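Local coordinates for protein activated BY transcription factor SSRB (Salmonella enterica, PDB 2WNW) that belongs to glycosyl hydrolase family 30, joining a TIM barrel to a beta-sandwich domain, and is probably a carbohydrate-active enzyme, at residues A[300-303]-A[307-310]; A[143-146]-A[150-153]; A[320-325]-A[384-389]; A[73-76]-A[82-85]; A[201-206]-A[344-349]. All blocks are in the same frame, centred on the assembly; numbering follows the deposited sequence.

Four of the five contacts lie in the TIM-barrel domain, and contact 3 ties it to the beta-sandwich domain. Contacts 1 and 3 share helix 305-322, one near its start and the other at its end, with centres about 27 Å apart. Contacts 2 and 5 adjoin where segments 143-146, 150-153 and 201-206 lie in loops that follow barrel strands: Lys151 NZ lies 2.7 Å from Ser205 O, a probable hydrogen bond. Glycerol is bound beside Trp144 of contact 2 and beside Asn346 of contact 5. Contact 5 reaches contact 1 as well, through His309 ND1 and Glu349 OE1, a weak bond. Contact 4, a buried helix-to-strand turn, comes within about 7 Å of contact 3 at the nearest atoms.

Contact 1. Residues A[300-303]-A[307-310]; sequences ESDA and IRHW
Glu300 and Asp302 meet Arg308 in two different ways. Asp302 and Arg308 come from opposite directions, and the carboxylate meets the guanidinium at its edge, the planes only 8° apart, in a two-pronged salt bridge: Arg308 NH2 reaches the syn lone pair of Asp302 OD1 at 3.1 Å, while Arg308 NH1 lies 2.7 Å from Asp302 OD2. The place of NH1 is less certain, since a bound phosphate lies very close to it. Glu300 arrives at about a right angle, its carboxylate plane turned 88° from the guanidinium, so that Arg308 NH2 meets Glu300 OE1 from above the carboxylate plane, at 3.1 Å. On its anti lone pair, His309 NE2 donates to Glu300 OE1 at 2.7 Å, with carboxylate and ring only 2° from coplanar. A bend at chi3 of Arg308 brings the guanidinium to the two carboxylates, and a water joins its NE to Glu300 OE1.

Segment 300-303 leads from a barrel strand into helix 305-322, which carries Arg308 and His309 in its first turns. Glu300 OE1 thus accepts from two protein donors and a water. With ND1 of His309 weakly bonded to Glu349, the ring has a carboxylate on each nitrogen, which would probably favour its protonated form.

Contact 2. Residues A[143-146]-A[150-153]; sequences PWSP and MKTN
Lys151 and Ser145 supply the polar part of this contact. The ammonium group donates to the serine hydroxyl, Lys151 NZ to Ser145 OG at 3.0 Å, and that hydroxyl in turn donates to Pro146 O, 2.9 Å from Ser145 OG and approached in the carbonyl plane on a lone pair. Ser145 OG is held for both roles by a chi1 of 175°, which swings it away from its own amide nitrogen. The main partner of NZ lies beyond the two segments, in Asp155 O; the carbonyl oxygens of Gly159 and Ser205 accept from it too, so four neutral oxygens share the three hydrogens of a buried ammonium group.

Both segments belong to the long loop between strand 138-143 and helix 167-183 of the TIM barrel, a beta-alpha connection that folds back on itself here. At its start Trp144 packs against Trp331 and binds a glycerol through NE1.

Van der Waals contacts complete the join. The lysine chain, bent at chi3 (64°), crosses the Pro146 ring at about a right angle, with Lys151 CD 4.1 Å from Pro146 CD. Pro146 CB also approaches Met150 CB at 4.5 Å, after which the methionine side chain turns away toward Asp169 and Ile173 of helix 167-183.

Contact 3. Residues A[320-325]-A[384-389]; sequences NFKSGC and MLSSSY
Lys322 reaches from the end of its helix to Ser386, and its ammonium group is shared among several partners. The strongest lie outside the two segments: Ser276 OG of the second subunit is hydrogen-bonded to Lys322 NZ, and Glu395, on the neighbouring strand 393-399, forms a salt bridge to it through OE2 while its OE1 is hydrogen-bonded to Ser386 OG. Across the contact itself Lys322 NZ makes two weak hydrogen bonds, to Ser386 O at 2.9 Å and to Ser386 OG at 3.5 Å. Lysine, serine and glutamate are thus linked in one polar cluster at the subunit interface.

Lys322 gets there by bending twice. Its chi2 of -122° lies away from any staggered position, and the turn at chi3 (62°) then directs CE and NZ at the strand, with Lys322 CE 4.1 Å from Ser386 OG.

The contact bridges two domains: residues 320-322 close helix 305-322 of the TIM barrel, and residues 384-388 belong to a strand of the beta sandwich. The helix ends in a Schellman motif, with Gly324 at positive phi and Cys325 N bonded back to Asn320 O at 3.0 Å.

Farther out, Lys322 and Phe321 both lie on Val396, Phe321 also meets Phe398 edge-to-face, and Leu385 and Ser387 pack on Tyr280 and Ser276 of the second subunit.

Contact 4. Residues A[73-76]-A[82-85]; sequences SLYF and NYTL
Tyr83 packs against both Tyr75 and Phe76 and meets each of them differently. Its ring lies alongside that of Tyr75, the two side chains running the same way, with planes 30° apart and centroids 4.7 Å apart; they are slid so far that the overlap is slight. Tyr75 CD2 comes over one face of the Tyr83 ring toward its rim, and Tyr75 CE2 is 3.4 Å from Tyr83 CE1. Phe76 approaches the same residue obliquely: Phe76 CD2 touches Tyr83 CB at 3.7 Å, and its CE2 lies near the edge of the tyrosine ring.

A straight backbone bond fixes the base of this cluster, Tyr83 N donating to Tyr75 O at 2.9 Å with an angle of 170° at the hydrogen. At the far ends of the rings one water connects the two hydroxyls, lying 2.7 Å from Tyr83 OH, and Tyr75 OH is further hydrogen-bonded to Leu333 O. A second water spans Phe76 O and Asn82 OD1. Asn82 itself takes left-handed backbone angles, which help turn the chain back toward the helix end.

Around the aromatic group stand Ile370 and Cys374 of helix 365-374, touching Tyr83, and Ala130 and Leu133 of helix 124-133, touching Phe76. Helix 65-76 thus runs through this turn into barrel strand 85-90, an alpha-to-beta connection of the TIM barrel.

Contact 5. Residues A[201-206]-A[344-349]; sequences KTWDSC and QGNLCE
A loop after barrel strand 190-192, which carries Trp203, meets a loop of the small three-stranded sheet, between strands 332-336 and 352-355, which carries Gln344 and Asn346; both belong to the TIM-barrel domain. The meeting point lies at the surface, beside a bound glycerol near Asn346.

Trp203 is the centre of the contact. Its chi1 of 53° places the indole between its own backbone nitrogen and carbonyl carbon, with the six-membered ring directed at the second loop. Gln344 meets the near part of this side chain: Gln344 CG packs 3.6 Å from Trp203 CB, and its CB lies at the edge of the ring, near CE3. Asn346 meets the far part, Asn346 CB lying 3.6 Å from Trp203 CZ3 and Asn346 ND2 3.5 Å from Trp203 CH2. Amide and indole planes differ by only 14°, though the amide nitrogen approaches the ring obliquely. That nitrogen has its main polar partner in Asp94, which also touches Trp203, so the carboxylate probably helps position the amide beside the indole.

Asn346 is the centre of an inverse gamma turn, in which Leu347 N is weakly bonded to Gly345 O. Asn342 OD1 accepts from the backbone nitrogens of both Gln344 and Asn346 and probably steadies this part of the loop. On the first loop, Ser205 OG donates to Trp203 O and accepts from Lys201 N, closing the turn that presents the tryptophan, while Lys201 CB lies over one face of the indole.

At the outer margin Gln344 NE2 makes a weak hydrogen bond to Thr202 OG1, 3.1 Å long and bent to 137° at the hydrogen.

Contact 1. Residues A[300-303]-A[307-310]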
# COMPACT_ATOMS: atom_id res chain seq x y z
N GLU A 300 -20.83 -20.88 4.45
CA GLU A 300 -21.90 -20.08 3.85
C GLU A 300 -22.43 -20.84 2.65
O GLU A 300 -21.66 -21.38 1.85
CB GLU A 300 -21.36 -18.71 3.46
CG GLU A 300 -20.83 -17.93 4.66
CD GLU A 300 -20.21 -16.60 4.29
OE1 GLU A 300 -19.16 -16.60 3.61
OE2 GLU A 300 -20.76 -15.56 4.69
N SER A 301 -23.75 -20.88 2.50
CA SER A 301 -24.37 -21.64 1.43
C SER A 301 -24.90 -20.87 0.23
O SER A 301 -25.35 -21.49 -0.74
CB SER A 301 -25.50 -22.48 2.01
OG SER A 301 -26.44 -21.66 2.69
N ASP A 302 -24.87 -19.55 0.27
CA ASP A 302 -25.38 -18.77 -0.85
C ASP A 302 -24.51 -18.89 -2.10
O ASP A 302 -23.35 -19.31 -2.04
CB ASP A 302 -25.55 -17.31 -0.45
CG ASP A 302 -24.25 -16.67 -0.05
OD1 ASP A 302 -23.68 -17.06 0.99
OD2 ASP A 302 -23.79 -15.79 -0.80
N ALA A 303 -25.07 -18.51 -3.25
CA ALA A 303 -24.39 -18.60 -4.53
C ALA A 303 -22.99 -18.00 -4.59
O ALA A 303 -22.07 -18.61 -5.13
CB ALA A 303 -25.26 -17.97 -5.63
N ILE A 307 -16.87 -17.60 -4.20
CA ILE A 307 -16.14 -16.48 -4.79
C ILE A 307 -15.68 -15.52 -3.70
O ILE A 307 -14.57 -14.99 -3.77
CB ILE A 307 -17.00 -15.73 -5.84
CG1 ILE A 307 -16.96 -16.47 -7.17
CG2 ILE A 307 -16.49 -14.30 -6.02
CD1 ILE A 307 -15.58 -16.53 -7.82
N ARG A 308 -16.54 -15.28 -2.71
CA ARG A 308 -16.18 -14.38 -1.61
C ARG A 308 -15.01 -14.94 -0.81
O ARG A 308 -14.14 -14.19 -0.38
CB ARG A 308 -17.36 -14.16 -0.66
CG ARG A 308 -18.51 -13.32 -1.21
CD ARG A 308 -19.32 -12.72 -0.05
NE ARG A 308 -19.76 -13.75 0.89
CZ ARG A 308 -20.80 -14.55 0.68
NH1 ARG A 308 -21.50 -14.43 -0.43
NH2 ARG A 308 -21.13 -15.47 1.57
N HIS A 309 -15.01 -16.25 -0.60
CA HIS A 309 -13.94 -16.89 0.16
C HIS A 309 -12.63 -16.83 -0.63
O HIS A 309 -11.56 -16.62 -0.06
CB HIS A 309 -14.32 -18.34 0.46
CG HIS A 309 -15.53 -18.47 1.32
ND1 HIS A 309 -16.09 -19.69 1.65
CD2 HIS A 309 -16.30 -17.53 1.93
CE1 HIS A 309 -17.16 -19.50 2.41
NE2 HIS A 309 -17.31 -18.20 2.59
N TRP A 310 -12.75 -16.99 -1.94
CA TRP A 310 -11.62 -16.93 -2.86
C TRP A 310 -11.00 -15.54 -2.71
O TRP A 310 -9.78 -15.41 -2.53
CB TRP A 310 -12.16 -17.16 -4.28
CG TRP A 310 -11.28 -16.77 -5.45
CD1 TRP A 310 -11.37 -15.62 -6.19
CD2 TRP A 310 -10.29 -17.59 -6.08
NE1 TRP A 310 -10.50 -15.68 -7.25
CE2 TRP A 310 -9.82 -16.87 -7.21
CE3 TRP A 310 -9.75 -18.85 -5.82
CZ2 TRP A 310 -8.84 -17.38 -8.07
CZ3 TRP A 310 -8.77 -19.36 -6.68
CH2 TRP A 310 -8.33 -18.62 -7.79
O HOH W 1 -18.08 -14.11 2.94
O HOH W 2 -19.41 -18.20 -5.86

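Contact 2. Residues A[143-146]-A[150-153]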
# COMPACT_ATOMS: atom_id res chain seq x y z
N PRO A 143 -0.68 -21.96 22.45
CA PRO A 143 -1.69 -22.39 23.41
C PRO A 143 -2.93 -21.50 23.31
O PRO A 143 -2.82 -20.32 22.99
CB PRO A 143 -1.00 -22.20 24.77
CG PRO A 143 0.42 -21.77 24.46
CD PRO A 143 0.34 -21.13 23.11
N TRP A 144 -4.09 -22.08 23.58
CA TRP A 144 -5.33 -21.33 23.59
C TRP A 144 -5.65 -21.10 25.08
O TRP A 144 -6.29 -20.12 25.45
CB TRP A 144 -6.45 -22.12 22.91
CG TRP A 144 -6.69 -21.74 21.46
CD1 TRP A 144 -7.81 -21.17 20.94
CD2 TRP A 144 -5.80 -21.95 20.35
NE1 TRP A 144 -7.69 -21.01 19.58
CE2 TRP A 144 -6.46 -21.48 19.19
CE3 TRP A 144 -4.51 -22.48 20.22
CZ2 TRP A 144 -5.88 -21.53 17.92
CZ3 TRP A 144 -3.93 -22.53 18.95
CH2 TRP A 144 -4.62 -22.05 17.81
N SER A 145 -5.18 -22.01 25.93
CA SER A 145 -5.41 -21.88 27.37
C SER A 145 -4.65 -22.86 28.24
O SER A 145 -4.49 -24.02 27.90
CB SER A 145 -6.91 -22.02 27.69
OG SER A 145 -7.12 -22.00 29.10
N PRO A 146 -4.13 -22.37 29.39
CA PRO A 146 -3.40 -23.22 30.33
C PRO A 146 -4.46 -24.10 30.99
O PRO A 146 -5.66 -23.89 30.78
CB PRO A 146 -2.81 -22.22 31.33
CG PRO A 146 -2.67 -20.95 30.51
CD PRO A 146 -3.97 -20.95 29.73
N MET A 150 -4.92 -23.65 36.76
CA MET A 150 -3.84 -22.67 36.74
C MET A 150 -4.34 -21.27 36.42
O MET A 150 -3.56 -20.32 36.36
CB MET A 150 -2.78 -23.07 35.70
CG MET A 150 -1.96 -24.29 36.06
SD MET A 150 -0.50 -24.43 35.01
CE MET A 150 0.07 -26.06 35.45
N LYS A 151 -5.65 -21.13 36.23
CA LYS A 151 -6.24 -19.85 35.88
C LYS A 151 -7.10 -19.21 36.97
O LYS A 151 -7.61 -19.89 37.87
CB LYS A 151 -7.07 -20.01 34.61
CG LYS A 151 -6.30 -20.65 33.46
CD LYS A 151 -7.18 -20.95 32.27
CE LYS A 151 -7.75 -19.68 31.65
NZ LYS A 151 -8.73 -20.02 30.58
N THR A 152 -7.27 -17.90 36.88
CA THR A 152 -8.05 -17.13 37.84
C THR A 152 -9.54 -17.49 37.81
O THR A 152 -10.25 -17.27 38.80
CB THR A 152 -7.92 -15.62 37.57
OG1 THR A 152 -8.27 -15.35 36.20
CG2 THR A 152 -6.49 -15.17 37.82
N ASN A 153 -10.00 -18.04 36.69
CA ASN A 153 -11.41 -18.41 36.55
C ASN A 153 -11.67 -19.91 36.63
O ASN A 153 -12.80 -20.36 36.45
CB ASN A 153 -11.97 -17.85 35.23
CG ASN A 153 -11.35 -18.51 34.02
OD1 ASN A 153 -10.19 -18.93 34.05
ND2 ASN A 153 -12.12 -18.61 32.93

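Contact 3. Residues A[320-325]-A[384-389]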
# COMPACT_ATOMS: atom_id res chain seq x y z
N ASN A 320 -0.73 -8.71 2.64
CA ASN A 320 0.22 -9.01 3.70
C ASN A 320 1.64 -9.07 3.16
O ASN A 320 2.54 -8.40 3.68
CB ASN A 320 -0.13 -10.36 4.36
CG ASN A 320 -1.35 -10.28 5.25
OD1 ASN A 320 -1.84 -11.29 5.74
ND2 ASN A 320 -1.84 -9.07 5.47
N PHE A 321 1.86 -9.85 2.11
CA PHE A 321 3.20 -9.98 1.56
C PHE A 321 3.73 -8.68 0.95
O PHE A 321 4.92 -8.39 1.06
CB PHE A 321 3.25 -11.14 0.57
CG PHE A 321 3.21 -12.49 1.24
CD1 PHE A 321 4.25 -12.88 2.08
CD2 PHE A 321 2.13 -13.34 1.06
CE1 PHE A 321 4.21 -14.11 2.74
CE2 PHE A 321 2.08 -14.58 1.71
CZ PHE A 321 3.12 -14.96 2.55
N LYS A 322 2.86 -7.89 0.33
CA LYS A 322 3.32 -6.62 -0.23
C LYS A 322 3.71 -5.69 0.91
O LYS A 322 4.53 -4.79 0.73
CB LYS A 322 2.21 -5.95 -1.05
CG LYS A 322 1.94 -6.62 -2.39
CD LYS A 322 2.12 -5.63 -3.54
CE LYS A 322 3.55 -5.12 -3.63
NZ LYS A 322 3.72 -4.13 -4.74
N SER A 323 3.13 -5.91 2.08
CA SER A 323 3.39 -5.06 3.24
C SER A 323 4.49 -5.50 4.21
O SER A 323 4.73 -4.81 5.19
CB SER A 323 2.08 -4.86 4.01
OG SER A 323 1.10 -4.32 3.14
N GLY A 324 5.13 -6.63 3.95
CA GLY A 324 6.22 -7.06 4.82
C GLY A 324 6.06 -8.38 5.56
O GLY A 324 6.90 -8.71 6.40
N CYS A 325 5.00 -9.13 5.26
CA CYS A 325 4.71 -10.41 5.91
C CYS A 325 5.80 -11.46 5.67
O CYS A 325 6.31 -11.59 4.56
CB CYS A 325 3.36 -10.94 5.40
SG CYS A 325 2.84 -12.50 6.13
N MET A 384 9.77 -9.28 -4.04
CA MET A 384 10.48 -8.34 -4.89
C MET A 384 9.65 -7.07 -5.05
O MET A 384 8.43 -7.09 -4.84
CB MET A 384 10.74 -8.94 -6.28
CG MET A 384 9.49 -9.09 -7.14
SD MET A 384 9.88 -9.48 -8.87
CE MET A 384 9.35 -11.17 -8.97
N LEU A 385 10.31 -5.98 -5.40
CA LEU A 385 9.60 -4.72 -5.60
C LEU A 385 8.80 -4.83 -6.89
O LEU A 385 9.29 -5.35 -7.90
CB LEU A 385 10.60 -3.57 -5.73
CG LEU A 385 10.02 -2.22 -6.15
CD1 LEU A 385 9.12 -1.69 -5.04
CD2 LEU A 385 11.14 -1.23 -6.45
N SER A 386 7.56 -4.37 -6.86
CA SER A 386 6.71 -4.38 -8.05
C SER A 386 5.63 -3.33 -7.85
O SER A 386 5.37 -2.91 -6.72
CB SER A 386 6.08 -5.76 -8.27
OG SER A 386 5.16 -6.09 -7.24
N SER A 387 5.02 -2.88 -8.94
CA SER A 387 3.95 -1.89 -8.85
C SER A 387 2.90 -2.13 -9.92
O SER A 387 3.21 -2.62 -11.01
CB SER A 387 4.52 -0.46 -8.97
OG SER A 387 5.06 -0.21 -10.25
N SER A 388 1.66 -1.77 -9.61
CA SER A 388 0.56 -1.95 -10.54
C SER A 388 -0.09 -0.63 -10.94
O SER A 388 -0.24 0.27 -10.11
CB SER A 388 -0.51 -2.86 -9.92
OG SER A 388 -1.64 -2.94 -10.77
N TYR A 389 -0.47 -0.54 -12.20
CA TYR A 389 -1.11 0.66 -12.73
C TYR A 389 -2.52 0.86 -12.17
O TYR A 389 -3.07 1.96 -12.25
CB TYR A 389 -1.17 0.58 -14.26
CG TYR A 389 -2.29 -0.27 -14.83
CD1 TYR A 389 -3.49 0.31 -15.26
CD2 TYR A 389 -2.15 -1.65 -14.97
CE1 TYR A 389 -4.50 -0.45 -15.83
CE2 TYR A 389 -3.17 -2.43 -15.54
CZ TYR A 389 -4.34 -1.82 -15.97
OH TYR A 389 -5.33 -2.56 -16.57

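Contact 4. Residues A[73-76]-A[82-85]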
# COMPACT_ATOMS: atom_id res chain seq x y z
N SER A 73 -0.93 -36.09 0.05
CA SER A 73 -0.18 -35.72 -1.15
C SER A 73 -0.60 -34.34 -1.66
O SER A 73 0.23 -33.54 -2.08
CB SER A 73 -0.42 -36.75 -2.26
OG SER A 73 0.03 -38.03 -1.87
N LEU A 74 -1.90 -34.08 -1.61
CA LEU A 74 -2.45 -32.81 -2.07
C LEU A 74 -1.85 -31.62 -1.33
O LEU A 74 -1.58 -30.58 -1.92
CB LEU A 74 -3.97 -32.81 -1.87
CG LEU A 74 -4.92 -32.90 -3.07
CD1 LEU A 74 -4.21 -33.33 -4.33
CD2 LEU A 74 -6.03 -33.86 -2.70
N TYR A 75 -1.66 -31.78 -0.03
CA TYR A 75 -1.14 -30.72 0.81
C TYR A 75 0.37 -30.71 1.01
O TYR A 75 0.99 -29.65 0.99
CB TYR A 75 -1.81 -30.79 2.19
CG TYR A 75 -3.02 -29.91 2.38
CD1 TYR A 75 -4.11 -30.36 3.13
CD2 TYR A 75 -3.04 -28.59 1.91
CE1 TYR A 75 -5.18 -29.53 3.41
CE2 TYR A 75 -4.12 -27.75 2.19
CZ TYR A 75 -5.19 -28.23 2.95
OH TYR A 75 -6.24 -27.40 3.28
N PHE A 76 0.96 -31.89 1.19
CA PHE A 76 2.38 -31.95 1.49
C PHE A 76 3.34 -32.49 0.44
O PHE A 76 4.55 -32.53 0.67
CB PHE A 76 2.55 -32.68 2.81
CG PHE A 76 1.66 -32.14 3.89
CD1 PHE A 76 0.46 -32.78 4.20
CD2 PHE A 76 1.97 -30.95 4.54
CE1 PHE A 76 -0.42 -32.24 5.13
CE2 PHE A 76 1.09 -30.40 5.48
CZ PHE A 76 -0.10 -31.04 5.77
N ASN A 82 2.86 -28.53 -1.51
CA ASN A 82 4.16 -28.41 -0.86
C ASN A 82 4.16 -27.54 0.40
O ASN A 82 5.02 -26.68 0.56
CB ASN A 82 5.16 -27.84 -1.88
CG ASN A 82 6.58 -27.78 -1.34
OD1 ASN A 82 7.12 -28.78 -0.89
ND2 ASN A 82 7.18 -26.59 -1.39
N TYR A 83 3.20 -27.76 1.29
CA TYR A 83 3.14 -26.99 2.53
C TYR A 83 4.45 -27.10 3.29
O TYR A 83 4.96 -28.20 3.50
CB TYR A 83 1.96 -27.45 3.40
CG TYR A 83 0.66 -26.71 3.15
CD1 TYR A 83 -0.43 -26.88 4.00
CD2 TYR A 83 0.53 -25.81 2.09
CE1 TYR A 83 -1.62 -26.17 3.81
CE2 TYR A 83 -0.66 -25.09 1.89
CZ TYR A 83 -1.73 -25.28 2.75
OH TYR A 83 -2.90 -24.57 2.58
N THR A 84 4.98 -25.96 3.71
CA THR A 84 6.25 -25.90 4.42
C THR A 84 6.14 -25.36 5.84
O THR A 84 7.12 -25.35 6.59
CB THR A 84 7.26 -25.06 3.63
OG1 THR A 84 6.70 -23.77 3.36
CG2 THR A 84 7.60 -25.74 2.32
N LEU A 85 4.95 -24.90 6.22
CA LEU A 85 4.70 -24.38 7.56
C LEU A 85 3.45 -25.02 8.13
O LEU A 85 2.64 -25.60 7.40
CB LEU A 85 4.47 -22.86 7.53
CG LEU A 85 5.55 -21.90 7.04
CD1 LEU A 85 5.03 -20.47 7.15
CD2 LEU A 85 6.82 -22.07 7.87
O HOH W 3 -4.79 -25.11 4.46
O HOH W 4 7.12 -31.24 0.26

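Contact 5. Residues A[201-206]-A[344-349]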
# COMPACT_ATOMS: atom_id res chain seq x y z
N LYS A 201 -13.06 -15.60 24.91
CA LYS A 201 -13.89 -16.38 23.99
C LYS A 201 -14.73 -17.36 24.82
O LYS A 201 -14.36 -17.68 25.94
CB LYS A 201 -13.01 -17.17 23.02
CG LYS A 201 -12.12 -16.32 22.13
CD LYS A 201 -12.95 -15.51 21.15
CE LYS A 201 -12.06 -14.74 20.18
NZ LYS A 201 -12.87 -13.90 19.26
N THR A 202 -15.84 -17.82 24.26
CA THR A 202 -16.68 -18.79 24.97
C THR A 202 -15.95 -20.13 24.97
O THR A 202 -16.33 -21.06 25.68
CB THR A 202 -18.06 -18.96 24.30
OG1 THR A 202 -17.88 -19.33 22.93
CG2 THR A 202 -18.87 -17.68 24.39
N TRP A 203 -14.91 -20.22 24.14
CA TRP A 203 -14.10 -21.42 24.06
C TRP A 203 -12.74 -21.16 24.71
O TRP A 203 -12.56 -20.15 25.38
CB TRP A 203 -13.93 -21.87 22.60
CG TRP A 203 -13.42 -20.81 21.67
CD1 TRP A 203 -12.14 -20.35 21.56
CD2 TRP A 203 -14.18 -20.10 20.68
NE1 TRP A 203 -12.05 -19.40 20.57
CE2 TRP A 203 -13.30 -19.23 20.01
CE3 TRP A 203 -15.53 -20.11 20.30
CZ2 TRP A 203 -13.71 -18.38 18.98
CZ3 TRP A 203 -15.95 -19.27 19.27
CH2 TRP A 203 -15.04 -18.41 18.62
N ASP A 204 -11.79 -22.07 24.51
CA ASP A 204 -10.45 -21.94 25.11
C ASP A 204 -9.81 -20.59 24.85
O ASP A 204 -9.58 -20.20 23.71
CB ASP A 204 -9.56 -23.05 24.58
CG ASP A 204 -10.20 -24.42 24.71
OD1 ASP A 204 -9.83 -25.17 25.64
OD2 ASP A 204 -11.09 -24.73 23.89
N SER A 205 -9.50 -19.87 25.93
CA SER A 205 -8.89 -18.55 25.83
C SER A 205 -8.23 -18.17 27.15
O SER A 205 -8.55 -18.73 28.20
CB SER A 205 -9.95 -17.52 25.44
OG SER A 205 -11.09 -17.62 26.27
N CYS A 206 -7.31 -17.21 27.10
CA CYS A 206 -6.61 -16.76 28.30
C CYS A 206 -6.03 -15.38 28.02
O CYS A 206 -5.44 -15.15 26.96
CB CYS A 206 -5.48 -17.74 28.63
SG CYS A 206 -4.63 -17.43 30.19
N GLN A 344 -17.63 -25.69 20.59
CA GLN A 344 -18.45 -24.53 20.93
C GLN A 344 -19.38 -24.17 19.77
O GLN A 344 -20.01 -23.12 19.78
CB GLN A 344 -17.59 -23.33 21.29
CG GLN A 344 -17.28 -23.23 22.78
CD GLN A 344 -18.53 -23.15 23.63
OE1 GLN A 344 -18.83 -24.06 24.40
NE2 GLN A 344 -19.28 -22.05 23.48
N GLY A 345 -19.46 -25.06 18.79
CA GLY A 345 -20.32 -24.82 17.64
C GLY A 345 -19.84 -23.75 16.68
O GLY A 345 -20.61 -23.27 15.84
N ASN A 346 -18.58 -23.36 16.81
CA ASN A 346 -18.00 -22.33 15.94
C ASN A 346 -17.53 -22.96 14.63
O ASN A 346 -16.33 -23.00 14.35
CB ASN A 346 -16.84 -21.64 16.66
CG ASN A 346 -16.18 -20.57 15.81
OD1 ASN A 346 -16.87 -19.78 15.17
ND2 ASN A 346 -14.85 -20.54 15.81
N LEU A 347 -18.48 -23.46 13.84
CA LEU A 347 -18.18 -24.11 12.56
C LEU A 347 -17.58 -23.14 11.54
O LEU A 347 -18.03 -22.01 11.41
CB LEU A 347 -19.46 -24.74 12.00
CG LEU A 347 -20.20 -25.69 12.94
CD1 LEU A 347 -21.50 -26.15 12.29
CD2 LEU A 347 -19.32 -26.88 13.28
N CYS A 348 -16.57 -23.61 10.81
CA CYS A 348 -15.89 -22.80 9.80
C CYS A 348 -15.55 -23.64 8.58
O CYS A 348 -15.54 -24.86 8.64
CB CYS A 348 -14.58 -22.22 10.36
SG CYS A 348 -14.71 -21.16 11.81
N GLU A 349 -15.26 -22.97 7.47
CA GLU A 349 -14.86 -23.69 6.27
C GLU A 349 -13.35 -23.96 6.38
O GLU A 349 -12.64 -23.27 7.11
CB GLU A 349 -15.14 -22.85 5.03
CG GLU A 349 -14.97 -23.59 3.72
CD GLU A 349 -15.13 -22.69 2.51
OE1 GLU A 349 -14.18 -21.94 2.18
OE2 GLU A 349 -16.21 -22.72 1.89